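Local coordinates for PFC0360w protein (PDB 3NI8) that probably stimulates the ATPase activity of the chaperone Hsp90 in the malaria parasite, at residues F21-E26 against N138-N143; S69-F74 against C95-V100; R90-C95 against E134-G139; N119-S124 against G130-R135. All blocks are in the same frame, centred on the assembly; numbering follows the deposited sequence. Where two conformers were deposited one is given.

Contact 1: F21-E26 against N138-N143; sequences FEITEE and NGWTQN
Phe21 and Trp140 form an aromatic pair that meets rim to rim. Phe21 CZ lies 3.5 Å from Trp140 CD1, which sits at the edge of the phenyl ring and close to its plane. The phenyl and pyrrole planes are 63° apart and their centroids 5.8 Å apart; neither ring lies over the other's face. With Phe21 CG between its own backbone N and carbonyl carbon (chi1 66°), the CZ corner of the ring reaches the indole. The remaining contacts are aliphatic. Ile23 reaches out with the far end of its longer branch, CD1 coming to 3.6 Å from Trp140 CB, and the same methyl lies 4.0 Å from Thr141 CG2. The polar groups of these two helix residues have partners elsewhere: Trp140 NE1 is hydrogen-bonded to His118 ND1, and Thr141 OG1 to the carbonyl oxygen of Lys137 one turn back. Phe21 and Ile23 present their side chains on one face of strand 21-27, an outermost strand of the antiparallel sheet. Helix 132-150 packs on that face and runs along the strand, the local axes of 21-26 and 138-143 lying 10.4 Å apart and 20° from parallel, while Leu116 of adjoining strand 111-119 packs against Trp140.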
loop_
_atom_site.group_PDB
_atom_site.type_symbol
_atom_site.label_atom_id
_atom_site.label_comp_id
_atom_site.label_asym_id
_atom_site.label_seq_id
_atom_site.Cartn_x
_atom_site.Cartn_y
_atom_site.Cartn_z
ATOM N N PHE A 21 -2.075 -5.595 -11.195
ATOM C CA PHE A 21 -1.853 -4.289 -11.807
ATOM C C PHE A 21 -0.609 -3.612 -11.249
ATOM O O PHE A 21 -0.152 -3.904 -10.134
ATOM C CB PHE A 21 -3.075 -3.366 -11.682
ATOM C CG PHE A 21 -3.400 -2.976 -10.266
ATOM C CD1 PHE A 21 -2.720 -1.940 -9.643
ATOM C CD2 PHE A 21 -4.389 -3.645 -9.559
ATOM C CE1 PHE A 21 -3.002 -1.591 -8.364
ATOM C CE2 PHE A 21 -4.677 -3.287 -8.270
ATOM C CZ PHE A 21 -3.986 -2.264 -7.669
ATOM N N GLU A 22 -0.087 -2.680 -12.038
ATOM C CA GLU A 22 1.091 -1.911 -11.671
ATOM C C GLU A 22 0.776 -0.402 -11.715
ATOM O O GLU A 22 0.188 0.107 -12.691
ATOM C CB GLU A 22 2.232 -2.265 -12.625
ATOM C CG GLU A 22 3.620 -1.887 -12.142
ATOM C CD GLU A 22 4.691 -2.069 -13.232
ATOM O OE1 GLU A 22 4.559 -1.466 -14.338
ATOM O OE2 GLU A 22 5.668 -2.824 -12.977
ATOM N N ILE A 23 1.156 0.305 -10.655
ATOM C CA ILE A 23 1.078 1.771 -10.642
ATOM C C ILE A 23 2.473 2.362 -10.464
ATOM O O ILE A 23 3.203 1.998 -9.536
ATOM C CB ILE A 23 0.163 2.319 -9.515
ATOM C CG1 ILE A 23 -1.238 1.721 -9.609
ATOM C CG2 ILE A 23 0.101 3.850 -9.571
ATOM C CD1 ILE A 23 -2.001 1.712 -8.267
ATOM N N THR A 24 2.821 3.294 -11.347
ATOM C CA THR A 24 4.129 3.949 -11.293
ATOM C C THR A 24 3.921 5.448 -11.150
ATOM O O THR A 24 3.113 6.032 -11.882
ATOM C CB THR A 24 4.981 3.610 -12.556
ATOM O OG1 THR A 24 5.291 2.201 -12.558
ATOM C CG2 THR A 24 6.272 4.387 -12.566
ATOM N N GLU A 25 4.617 6.057 -10.180
ATOM C CA GLU A 25 4.537 7.504 -9.885
ATOM C C GLU A 25 5.879 8.044 -9.366
ATOM O O GLU A 25 6.600 7.339 -8.659
ATOM C CB GLU A 25 3.461 7.793 -8.829
ATOM C CG GLU A 25 2.033 7.439 -9.208
ATOM C CD GLU A 25 1.508 8.283 -10.347
ATOM O OE1 GLU A 25 2.147 9.312 -10.661
ATOM O OE2 GLU A 25 0.465 7.914 -10.936
ATOM N N GLU A 26 6.204 9.298 -9.687
ATOM C CA GLU A 26 7.447 9.907 -9.209
ATOM C C GLU A 26 7.169 11.092 -8.293
ATOM O O GLU A 26 6.267 11.909 -8.547
ATOM C CB GLU A 26 8.362 10.314 -10.381
ATOM C CG GLU A 26 8.830 9.138 -11.244
ATOM C CD GLU A 26 9.547 9.562 -12.511
ATOM O OE1 GLU A 26 10.420 10.460 -12.439
ATOM O OE2 GLU A 26 9.250 8.990 -13.584
ATOM N N ASN A 138 -8.661 1.563 -7.422
ATOM C CA ASN A 138 -9.241 2.818 -6.940
ATOM C C ASN A 138 -8.778 3.156 -5.523
ATOM O O ASN A 138 -8.495 4.306 -5.233
ATOM C CB ASN A 138 -10.779 2.807 -6.986
ATOM C CG ASN A 138 -11.343 2.726 -8.408
ATOM O OD1 ASN A 138 -10.620 2.854 -9.398
ATOM N ND2 ASN A 138 -12.649 2.497 -8.503
ATOM N N GLY A 139 -8.686 2.153 -4.646
ATOM C CA GLY A 139 -8.089 2.339 -3.307
ATOM C C GLY A 139 -6.705 2.998 -3.317
ATOM O O GLY A 139 -6.416 3.883 -2.506
ATOM N N TRP A 140 -5.837 2.571 -4.232
ATOM C CA TRP A 140 -4.503 3.150 -4.311
ATOM C C TRP A 140 -4.510 4.522 -4.985
ATOM O O TRP A 140 -3.963 5.466 -4.435
ATOM C CB TRP A 140 -3.513 2.216 -5.019
ATOM C CG TRP A 140 -3.228 0.916 -4.302
ATOM C CD1 TRP A 140 -3.584 -0.336 -4.716
ATOM C CD2 TRP A 140 -2.505 0.740 -3.066
ATOM N NE1 TRP A 140 -3.132 -1.285 -3.814
ATOM C CE2 TRP A 140 -2.463 -0.657 -2.799
ATOM C CE3 TRP A 140 -1.884 1.619 -2.174
ATOM C CZ2 TRP A 140 -1.829 -1.195 -1.676
ATOM C CZ3 TRP A 140 -1.252 1.091 -1.051
ATOM C CH2 TRP A 140 -1.221 -0.314 -0.815
ATOM N N THR A 141 -5.126 4.629 -6.159
ATOM C CA THR A 141 -5.068 5.871 -6.920
ATOM C C THR A 141 -5.861 7.003 -6.225
ATOM O O THR A 141 -5.354 8.111 -6.086
ATOM C CB THR A 141 -5.528 5.678 -8.409
ATOM O OG1 THR A 141 -6.932 5.346 -8.452
ATOM C CG2 THR A 141 -4.702 4.565 -9.120
ATOM N N GLN A 142 -7.064 6.684 -5.737
ATOM C CA GLN A 142 -8.054 7.685 -5.309
ATOM C C GLN A 142 -7.919 8.089 -3.854
ATOM O O GLN A 142 -8.298 9.202 -3.485
ATOM C CB GLN A 142 -9.513 7.224 -5.602
ATOM C CG GLN A 142 -9.855 6.906 -7.089
ATOM C CD GLN A 142 -9.287 7.939 -8.059
ATOM O OE1 GLN A 142 -9.614 9.132 -7.987
ATOM N NE2 GLN A 142 -8.426 7.492 -8.965
ATOM N N ASN A 143 -7.394 7.200 -3.021
ATOM C CA ASN A 143 -7.276 7.490 -1.591
ATOM C C ASN A 143 -5.812 7.552 -1.167
ATOM O O ASN A 143 -5.262 8.626 -0.931
ATOM C CB ASN A 143 -7.994 6.444 -0.697
ATOM C CG ASN A 143 -9.428 6.081 -1.159
ATOM O OD1 ASN A 143 -9.915 4.956 -0.862
ATOM N ND2 ASN A 143 -10.112 7.006 -1.844
#

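Contact 2: S69-F74 against C95-V100; sequences SILGEF and CDYSTV
Tyr97 extends its ring across to strand 70-78 and meets it with an edge. Gly72 CA lies near the plane of the phenol ring, 4.3 Å from Tyr97 CE1, so the backbone of Gly72 meets the rim of the ring. At the far end of the same side chain, Tyr97 OH comes to 4.3 Å from Leu71 CD1, one of the two terminal methyls of the leucine. Both distances are at the generous end of van der Waals contact, and the two segments bury only about 102 Å² between them. Leu71 CG lies between its own backbone N and carbonyl carbon (chi1 61°), and from there the CD1 branch extends to the hydroxyl end of the tyrosine. The alpha carbons of Gly72 and Tyr97 are 8.0 Å apart, because strands 70-78 and 98-106 are not neighbours: strand 82-89 runs between them in an antiparallel sheet that, with the long C-terminal helix, is consistent with the helix-grip (SRPBCC) fold of the AHA1 family. The tyrosine therefore spans that middle strand, and its ring also makes cation-pi contacts with Lys86 and Lys88, two residues of the strand being bridged. Lys86 is in turn paired with Glu73 in a salt bridge, and Lys88 bonds the carbonyl oxygen of Asp96. Where strand 70-78 begins, Ser69 and Ile70 both face one residue of strand 62-65 in a classic beta bulge, just ahead of the residues that meet the tyrosine.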
loop_
_atom_site.group_PDB
_atom_site.type_symbol
_atom_site.label_atom_id
_atom_site.label_comp_id
_atom_site.label_asym_id
_atom_site.label_seq_id
_atom_site.Cartn_x
_atom_site.Cartn_y
_atom_site.Cartn_z
ATOM N N SER A 69 -10.406 -3.362 8.176
ATOM C CA SER A 69 -11.048 -3.528 6.877
ATOM C C SER A 69 -10.052 -3.981 5.797
ATOM O O SER A 69 -10.423 -4.642 4.820
ATOM C CB SER A 69 -11.719 -2.221 6.448
ATOM O OG SER A 69 -12.898 -2.005 7.226
ATOM N N ILE A 70 -8.809 -3.561 5.971
ATOM C CA ILE A 70 -7.686 -3.997 5.176
ATOM C C ILE A 70 -6.687 -4.587 6.189
ATOM O O ILE A 70 -6.336 -3.932 7.176
ATOM C CB ILE A 70 -7.065 -2.812 4.398
ATOM C CG1 ILE A 70 -8.036 -2.302 3.326
ATOM C CG2 ILE A 70 -5.722 -3.192 3.770
ATOM C CD1 ILE A 70 -7.475 -1.147 2.441
ATOM N N LEU A 71 -6.283 -5.833 5.976
ATOM C CA LEU A 71 -5.239 -6.438 6.802
ATOM C C LEU A 71 -4.158 -7.111 5.980
ATOM O O LEU A 71 -4.320 -7.366 4.784
ATOM C CB LEU A 71 -5.793 -7.380 7.868
ATOM C CG LEU A 71 -6.600 -8.639 7.550
ATOM C CD1 LEU A 71 -6.596 -9.583 8.794
ATOM C CD2 LEU A 71 -8.018 -8.258 7.165
ATOM N N GLY A 72 -3.034 -7.349 6.625
ATOM C CA GLY A 72 -1.903 -7.898 5.958
ATOM C C GLY A 72 -0.802 -8.217 6.933
ATOM O O GLY A 72 -1.016 -8.288 8.136
ATOM N N GLU A 73 0.376 -8.424 6.373
ATOM C CA GLU A 73 1.539 -8.912 7.072
ATOM C C GLU A 73 2.767 -8.571 6.220
ATOM O O GLU A 73 2.787 -8.797 5.007
ATOM C CB GLU A 73 1.408 -10.414 7.267
ATOM C CG GLU A 73 2.693 -11.141 7.676
ATOM C CD GLU A 73 2.491 -12.648 7.835
ATOM O OE1 GLU A 73 3.516 -13.394 7.860
ATOM O OE2 GLU A 73 1.313 -13.083 7.930
ATOM N N PHE A 74 3.756 -7.962 6.857
ATOM C CA PHE A 74 5.030 -7.651 6.212
ATOM C C PHE A 74 5.839 -8.919 6.014
ATOM O O PHE A 74 6.011 -9.700 6.950
ATOM C CB PHE A 74 5.838 -6.653 7.056
ATOM C CG PHE A 74 5.132 -5.335 7.299
ATOM C CD1 PHE A 74 4.952 -4.428 6.266
ATOM C CD2 PHE A 74 4.676 -4.993 8.580
ATOM C CE1 PHE A 74 4.314 -3.194 6.488
ATOM C CE2 PHE A 74 4.028 -3.755 8.822
ATOM C CZ PHE A 74 3.855 -2.855 7.771
ATOM N N CYS A 95 -8.925 -17.718 3.200
ATOM C CA CYS A 95 -7.674 -18.174 2.592
ATOM C C CYS A 95 -6.973 -17.142 1.697
ATOM O O CYS A 95 -5.738 -17.094 1.658
ATOM C CB CYS A 95 -7.909 -19.470 1.778
ATOM S SG CYS A 95 -7.368 -21.050 2.589
ATOM N N ASP A 96 -7.747 -16.337 0.970
ATOM C CA ASP A 96 -7.181 -15.446 -0.060
ATOM C C ASP A 96 -6.343 -14.277 0.492
ATOM O O ASP A 96 -6.746 -13.581 1.422
ATOM C CB ASP A 96 -8.267 -14.974 -1.021
ATOM C CG ASP A 96 -8.834 -16.114 -1.866
ATOM O OD1 ASP A 96 -8.280 -17.239 -1.822
ATOM O OD2 ASP A 96 -9.831 -15.893 -2.591
ATOM N N TYR A 97 -5.144 -14.122 -0.061
ATOM C CA TYR A 97 -4.230 -13.032 0.271
ATOM C C TYR A 97 -3.564 -12.571 -1.017
ATOM O O TYR A 97 -2.998 -13.385 -1.745
ATOM C CB TYR A 97 -3.146 -13.516 1.234
ATOM C CG TYR A 97 -3.409 -13.228 2.693
ATOM C CD1 TYR A 97 -3.213 -11.938 3.221
ATOM C CD2 TYR A 97 -3.854 -14.240 3.561
ATOM C CE1 TYR A 97 -3.453 -11.659 4.584
ATOM C CE2 TYR A 97 -4.104 -13.969 4.933
ATOM C CZ TYR A 97 -3.889 -12.679 5.428
ATOM O OH TYR A 97 -4.118 -12.409 6.762
ATOM N N SER A 98 -3.620 -11.278 -1.308
ATOM C CA SER A 98 -2.878 -10.763 -2.445
ATOM C C SER A 98 -1.434 -10.444 -2.019
ATOM O O SER A 98 -1.076 -10.575 -0.838
ATOM C CB SER A 98 -3.585 -9.540 -3.034
ATOM O OG SER A 98 -3.447 -8.430 -2.170
ATOM N N THR A 99 -0.613 -10.030 -2.979
ATOM C CA THR A 99 0.755 -9.637 -2.705
ATOM C C THR A 99 0.941 -8.214 -3.170
ATOM O O THR A 99 0.663 -7.885 -4.340
ATOM C CB THR A 99 1.745 -10.523 -3.473
ATOM O OG1 THR A 99 1.542 -11.886 -3.101
ATOM C CG2 THR A 99 3.179 -10.146 -3.194
ATOM N N VAL A 100 1.392 -7.362 -2.253
ATOM C CA VAL A 100 1.754 -6.003 -2.603
ATOM C C VAL A 100 3.272 -5.837 -2.479
ATOM O O VAL A 100 3.872 -6.180 -1.463
ATOM C CB VAL A 100 0.995 -4.952 -1.738
ATOM C CG1 VAL A 100 1.533 -3.520 -2.016
ATOM C CG2 VAL A 100 -0.512 -5.017 -1.998
#

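Contact 3: R90-C95 against E134-G139; sequences RDWNEC and ERCKNG
Arg135 and Asp91 join helix 132-150 to the loop 90-95 through a salt bridge. The arginine chain leaves the helix with CG opposite its backbone N (chi1 174°) and bends at chi3, setting the guanidinium edge against Asp91 OD1. Arg135 NH2 donates to Asp91 OD1 over 3.1 Å; that oxygen lies in the guanidinium plane and is approached on its syn side, somewhat out of the carboxylate plane. Arg135 NH1 adds two weak bonds, one to Asp91 OD2 at 2.9 Å and a longer one to Asp91 OD1. The two flat groups are turned 50° apart, which is consistent with the uneven grip. Asp91 OD2 has a second partner in Asn125, and the guanidinium a cation-pi contact with Phe89. Arg135 also passes the indole of Trp92, their planes nearly perpendicular, with NH1 3.6 Å from Trp92 NE1. Next along the helix, Cys136 points SG at the rim of that indole, 3.7 Å from Trp92 CZ2 and 87° off the normal of the six-membered ring. This edge-on approach is a cysteine sulfur-aromatic contact, and it joins a loop of the sheet to the long C-terminal helix, as in helix-grip (SRPBCC) folds.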
loop_
_atom_site.group_PDB
_atom_site.type_symbol
_atom_site.label_atom_id
_atom_site.label_comp_id
_atom_site.label_asym_id
_atom_site.label_seq_id
_atom_site.Cartn_x
_atom_site.Cartn_y
_atom_site.Cartn_z
ATOM N N ARG A 90 -10.861 -7.529 4.431
ATOM C CA ARG A 90 -11.349 -8.580 5.313
ATOM C C ARG A 90 -12.520 -9.367 4.746
ATOM O O ARG A 90 -12.865 -10.409 5.268
ATOM C CB ARG A 90 -11.645 -8.060 6.720
ATOM C CG ARG A 90 -12.879 -7.236 6.876
ATOM C CD ARG A 90 -12.949 -6.765 8.323
ATOM N NE ARG A 90 -14.232 -6.145 8.636
ATOM C CZ ARG A 90 -15.000 -6.491 9.668
ATOM N NH1 ARG A 90 -14.601 -7.444 10.518
ATOM N NH2 ARG A 90 -16.161 -5.871 9.860
ATOM N N ASP A 91 -13.111 -8.872 3.664
ATOM C CA ASP A 91 -14.277 -9.506 3.079
ATOM C C ASP A 91 -13.926 -10.526 1.987
ATOM O O ASP A 91 -14.821 -11.177 1.437
ATOM C CB ASP A 91 -15.251 -8.456 2.558
ATOM C CG ASP A 91 -14.716 -7.721 1.370
ATOM O OD1 ASP A 91 -13.733 -6.974 1.521
ATOM O OD2 ASP A 91 -15.281 -7.876 0.273
ATOM N N TRP A 92 -12.634 -10.661 1.682
ATOM C CA TRP A 92 -12.147 -11.740 0.829
ATOM C C TRP A 92 -12.250 -13.078 1.572
ATOM O O TRP A 92 -12.387 -13.111 2.802
ATOM C CB TRP A 92 -10.684 -11.504 0.446
ATOM C CG TRP A 92 -10.451 -10.383 -0.481
ATOM C CD1 TRP A 92 -11.385 -9.539 -1.007
ATOM C CD2 TRP A 92 -9.184 -9.931 -0.963
ATOM N NE1 TRP A 92 -10.781 -8.594 -1.804
ATOM C CE2 TRP A 92 -9.426 -8.814 -1.795
ATOM C CE3 TRP A 92 -7.867 -10.363 -0.785
ATOM C CZ2 TRP A 92 -8.392 -8.133 -2.458
ATOM C CZ3 TRP A 92 -6.839 -9.672 -1.436
ATOM C CH2 TRP A 92 -7.111 -8.578 -2.264
ATOM N N ASN A 93 -12.154 -14.177 0.829
ATOM C CA ASN A 93 -12.114 -15.502 1.433
ATOM C C ASN A 93 -11.052 -15.560 2.491
ATOM O O ASN A 93 -9.996 -14.939 2.342
ATOM C CB ASN A 93 -11.838 -16.568 0.382
ATOM C CG ASN A 93 -13.053 -16.892 -0.431
ATOM O OD1 ASN A 93 -14.098 -17.286 0.117
ATOM N ND2 ASN A 93 -12.942 -16.729 -1.751
ATOM N N GLU A 94 -11.331 -16.309 3.553
ATOM C CA GLU A 94 -10.406 -16.451 4.675
ATOM C C GLU A 94 -8.992 -16.797 4.171
ATOM O O GLU A 94 -8.004 -16.207 4.631
ATOM C CB GLU A 94 -10.969 -17.465 5.693
ATOM C CG GLU A 94 -9.943 -18.211 6.592
ATOM C CD GLU A 94 -9.608 -17.508 7.925
ATOM O OE1 GLU A 94 -9.276 -16.293 7.929
ATOM O OE2 GLU A 94 -9.634 -18.202 8.971
ATOM N N CYS A 95 -8.925 -17.718 3.200
ATOM C CA CYS A 95 -7.674 -18.174 2.592
ATOM C C CYS A 95 -6.973 -17.142 1.697
ATOM O O CYS A 95 -5.738 -17.094 1.658
ATOM C CB CYS A 95 -7.909 -19.470 1.778
ATOM S SG CYS A 95 -7.368 -21.050 2.589
ATOM N N GLU A 134 -10.579 -3.574 -9.552
ATOM C CA GLU A 134 -10.788 -2.108 -9.565
ATOM C C GLU A 134 -10.874 -1.536 -8.141
ATOM O O GLU A 134 -10.355 -0.447 -7.873
ATOM C CB GLU A 134 -11.994 -1.670 -10.408
ATOM C CG GLU A 134 -11.719 -1.526 -11.924
ATOM C CD GLU A 134 -10.656 -0.462 -12.284
ATOM O OE1 GLU A 134 -9.869 -0.710 -13.236
ATOM O OE2 GLU A 134 -10.611 0.612 -11.634
ATOM N N ARG A 135 -11.490 -2.280 -7.228
ATOM C CA ARG A 135 -11.580 -1.828 -5.844
ATOM C C ARG A 135 -10.195 -1.628 -5.216
ATOM O O ARG A 135 -9.951 -0.612 -4.565
ATOM C CB ARG A 135 -12.458 -2.811 -5.034
ATOM C CG ARG A 135 -12.524 -2.546 -3.551
ATOM C CD ARG A 135 -13.804 -3.076 -2.931
ATOM N NE ARG A 135 -13.828 -4.530 -2.860
ATOM C CZ ARG A 135 -13.742 -5.239 -1.737
ATOM N NH1 ARG A 135 -13.771 -6.576 -1.822
ATOM N NH2 ARG A 135 -13.630 -4.634 -0.545
ATOM N N CYS A 136 -9.282 -2.578 -5.435
ATOM C CA CYS A 136 -7.872 -2.419 -5.044
ATOM C C CYS A 136 -7.183 -1.232 -5.729
ATOM O O CYS A 136 -6.449 -0.478 -5.079
ATOM C CB CYS A 136 -7.073 -3.690 -5.336
ATOM S SG CYS A 136 -7.630 -5.169 -4.482
ATOM N N LYS A 137 -7.421 -1.081 -7.029
ATOM C CA LYS A 137 -6.796 -0.028 -7.835
ATOM C C LYS A 137 -7.332 1.393 -7.507
ATOM O O LYS A 137 -6.532 2.319 -7.333
ATOM C CB LYS A 137 -6.955 -0.353 -9.321
ATOM C CG LYS A 137 -6.162 0.544 -10.250
ATOM C CD LYS A 137 -6.239 0.066 -11.678
ATOM C CE LYS A 137 -5.076 0.649 -12.484
ATOM N NZ LYS A 137 -4.693 -0.186 -13.686
ATOM N N ASN A 138 -8.661 1.563 -7.422
ATOM C CA ASN A 138 -9.241 2.818 -6.940
ATOM C C ASN A 138 -8.778 3.156 -5.523
ATOM O O ASN A 138 -8.495 4.306 -5.233
ATOM C CB ASN A 138 -10.779 2.807 -6.986
ATOM C CG ASN A 138 -11.343 2.726 -8.408
ATOM O OD1 ASN A 138 -10.620 2.854 -9.398
ATOM N ND2 ASN A 138 -12.649 2.497 -8.503
ATOM N N GLY A 139 -8.686 2.153 -4.646
ATOM C CA GLY A 139 -8.089 2.339 -3.307
ATOM C C GLY A 139 -6.705 2.998 -3.317
ATOM O O GLY A 139 -6.416 3.883 -2.506
#

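Contact 4: N119-S124 against G130-R135; sequences NNIPAS and GGVLER
The two backbones run nearly antiparallel where they touch, the direction from Ile121 to Ser124 lying 165° from that of Gly130 to Leu133, and their alpha carbons close to 4.4 Å at Ser124 and Gly130. Val132 makes the largest single contribution, from the first turn of the helix. Its two methyls part to different partners: CG1, opposite the backbone N (chi1 -180°), reaches Ile121 CG2 at 3.7 Å, whereas CG2 rests 3.6 Å from Ser124 CA. Between these touches, Val132 CB sits 3.5 Å from Pro122 O, so the valine lies along the loop, meeting it at three successive points. The side chains of Ile121 and Val132 run alongside each other, pointing opposite ways, and Ile121 CG2 further approaches Leu133 CA at 4.0 Å. A looser touch joins Ile121 CD1 to Leu133 CG. Beside the loop that joins Ser124 to Gly130 the contact is made by backbone atoms, Ala123 O lying 3.7 Å from Gly130 CA. Gly131 follows at the N-cap position with a positive phi of 65°, a conformation that glycine adopts readily. This connection brings the chain from strand 111-119 into helix 132-150, with Phe21 of the edge strand on Ile121 and Leu133, and Trp92 of the loop after strand 82-89 on Val132.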
loop_
_atom_site.group_PDB
_atom_site.type_symbol
_atom_site.label_atom_id
_atom_site.label_comp_id
_atom_site.label_asym_id
_atom_site.label_seq_id
_atom_site.Cartn_x
_atom_site.Cartn_y
_atom_site.Cartn_z
ATOM N N ASN A 119 -0.318 -8.097 -7.042
ATOM C CA ASN A 119 -0.507 -9.417 -7.696
ATOM C C ASN A 119 -1.484 -10.270 -6.909
ATOM O O ASN A 119 -1.763 -9.987 -5.745
ATOM C CB ASN A 119 0.800 -10.239 -7.740
ATOM C CG ASN A 119 1.905 -9.585 -8.545
ATOM O OD1 ASN A 119 2.991 -9.345 -8.015
ATOM N ND2 ASN A 119 1.649 -9.297 -9.817
ATOM N N ASN A 120 -1.945 -11.353 -7.532
ATOM C CA ASN A 120 -2.651 -12.431 -6.832
ATOM C C ASN A 120 -3.908 -11.925 -6.175
ATOM O O ASN A 120 -4.236 -12.332 -5.050
ATOM C CB ASN A 120 -1.757 -13.104 -5.767
ATOM C CG ASN A 120 -0.622 -13.945 -6.372
ATOM O OD1 ASN A 120 -0.511 -14.098 -7.586
ATOM N ND2 ASN A 120 0.225 -14.490 -5.501
ATOM N N ILE A 121 -4.587 -11.019 -6.878
ATOM C CA ILE A 121 -5.886 -10.486 -6.480
ATOM C C ILE A 121 -6.978 -11.492 -6.877
ATOM O O ILE A 121 -7.108 -11.831 -8.058
ATOM C CB ILE A 121 -6.156 -9.091 -7.174
ATOM C CG1 ILE A 121 -5.097 -8.055 -6.763
ATOM C CG2 ILE A 121 -7.547 -8.572 -6.854
ATOM C CD1 ILE A 121 -4.938 -6.899 -7.734
ATOM N N PRO A 122 -7.781 -11.957 -5.906
ATOM C CA PRO A 122 -8.870 -12.906 -6.213
ATOM C C PRO A 122 -9.940 -12.322 -7.140
ATOM O O PRO A 122 -10.103 -11.093 -7.234
ATOM C CB PRO A 122 -9.476 -13.234 -4.834
ATOM C CG PRO A 122 -8.991 -12.138 -3.903
ATOM C CD PRO A 122 -7.649 -11.693 -4.459
ATOM N N ALA A 123 -10.664 -13.209 -7.818
ATOM C CA ALA A 123 -11.699 -12.836 -8.787
ATOM C C ALA A 123 -12.925 -12.295 -8.076
ATOM O O ALA A 123 -13.685 -11.498 -8.639
ATOM C CB ALA A 123 -12.083 -14.060 -9.660
ATOM N N SER A 124 -13.127 -12.735 -6.838
ATOM C CA SER A 124 -14.248 -12.262 -6.044
ATOM C C SER A 124 -14.011 -12.460 -4.547
ATOM O O SER A 124 -13.105 -13.192 -4.123
ATOM C CB SER A 124 -15.547 -12.958 -6.495
ATOM O OG SER A 124 -15.467 -14.345 -6.252
ATOM N N GLY A 130 -17.906 -9.672 -7.492
ATOM C CA GLY A 130 -16.736 -9.394 -8.313
ATOM C C GLY A 130 -16.245 -7.958 -8.177
ATOM O O GLY A 130 -16.517 -7.289 -7.177
ATOM N N GLY A 131 -15.500 -7.503 -9.188
ATOM C CA GLY A 131 -14.909 -6.173 -9.215
ATOM C C GLY A 131 -13.854 -5.882 -8.164
ATOM O O GLY A 131 -13.651 -4.712 -7.784
ATOM N N VAL A 132 -13.159 -6.930 -7.721
ATOM C CA VAL A 132 -12.143 -6.795 -6.679
ATOM C C VAL A 132 -10.925 -6.013 -7.150
ATOM O O VAL A 132 -10.361 -5.212 -6.387
ATOM C CB VAL A 132 -11.698 -8.161 -6.107
ATOM C CG1 VAL A 132 -10.660 -7.968 -5.030
ATOM C CG2 VAL A 132 -12.905 -8.934 -5.550
ATOM N N LEU A 133 -10.512 -6.253 -8.391
ATOM C CA LEU A 133 -9.321 -5.607 -8.926
ATOM C C LEU A 133 -9.495 -4.085 -8.964
ATOM O O LEU A 133 -8.642 -3.369 -8.475
ATOM C CB LEU A 133 -8.891 -6.178 -10.299
ATOM C CG LEU A 133 -7.612 -5.574 -10.936
ATOM C CD1 LEU A 133 -6.983 -6.519 -11.947
ATOM C CD2 LEU A 133 -7.803 -4.200 -11.600
ATOM N N GLU A 134 -10.579 -3.574 -9.552
ATOM C CA GLU A 134 -10.788 -2.108 -9.565
ATOM C C GLU A 134 -10.874 -1.536 -8.141
ATOM O O GLU A 134 -10.355 -0.447 -7.873
ATOM C CB GLU A 134 -11.994 -1.670 -10.408
ATOM C CG GLU A 134 -11.719 -1.526 -11.924
ATOM C CD GLU A 134 -10.656 -0.462 -12.284
ATOM O OE1 GLU A 134 -9.869 -0.710 -13.236
ATOM O OE2 GLU A 134 -10.611 0.612 -11.634
ATOM N N ARG A 135 -11.490 -2.280 -7.228
ATOM C CA ARG A 135 -11.580 -1.828 -5.844
ATOM C C ARG A 135 -10.195 -1.628 -5.216
ATOM O O ARG A 135 -9.951 -0.612 -4.565
ATOM C CB ARG A 135 -12.458 -2.811 -5.034
ATOM C CG ARG A 135 -12.524 -2.546 -3.551
ATOM C CD ARG A 135 -13.804 -3.076 -2.931
ATOM N NE ARG A 135 -13.828 -4.530 -2.860
ATOM C CZ ARG A 135 -13.742 -5.239 -1.737
ATOM N NH1 ARG A 135 -13.771 -6.576 -1.822
ATOM N NH2 ARG A 135 -13.630 -4.634 -0.545
#

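How the contacts relate
Contacts 1, 3 and 4 all draw on helix 132-150, taking successive, overlapping pieces of it in the order 4, 3, 1. Contacts 3 and 4, about 6 Å apart centre to centre, share Glu134 and Arg135; contacts 1 and 3 share Asn138 and Gly139. The centre of contact 1 lies about 15 Å from both of theirs, linked through Phe21. Contact 2 lies at the end of the sheet, between strand 70-78 and the approach to strand 98-106, centred about 9 Å from contact 3 and 17 Å from contact 1. Along the chain, contacts 2 and 4 nest inside the loop closed by contact 1, while contacts 2 and 3 interleave. The C-terminal helix is thereby tied to the edge strand and two loops.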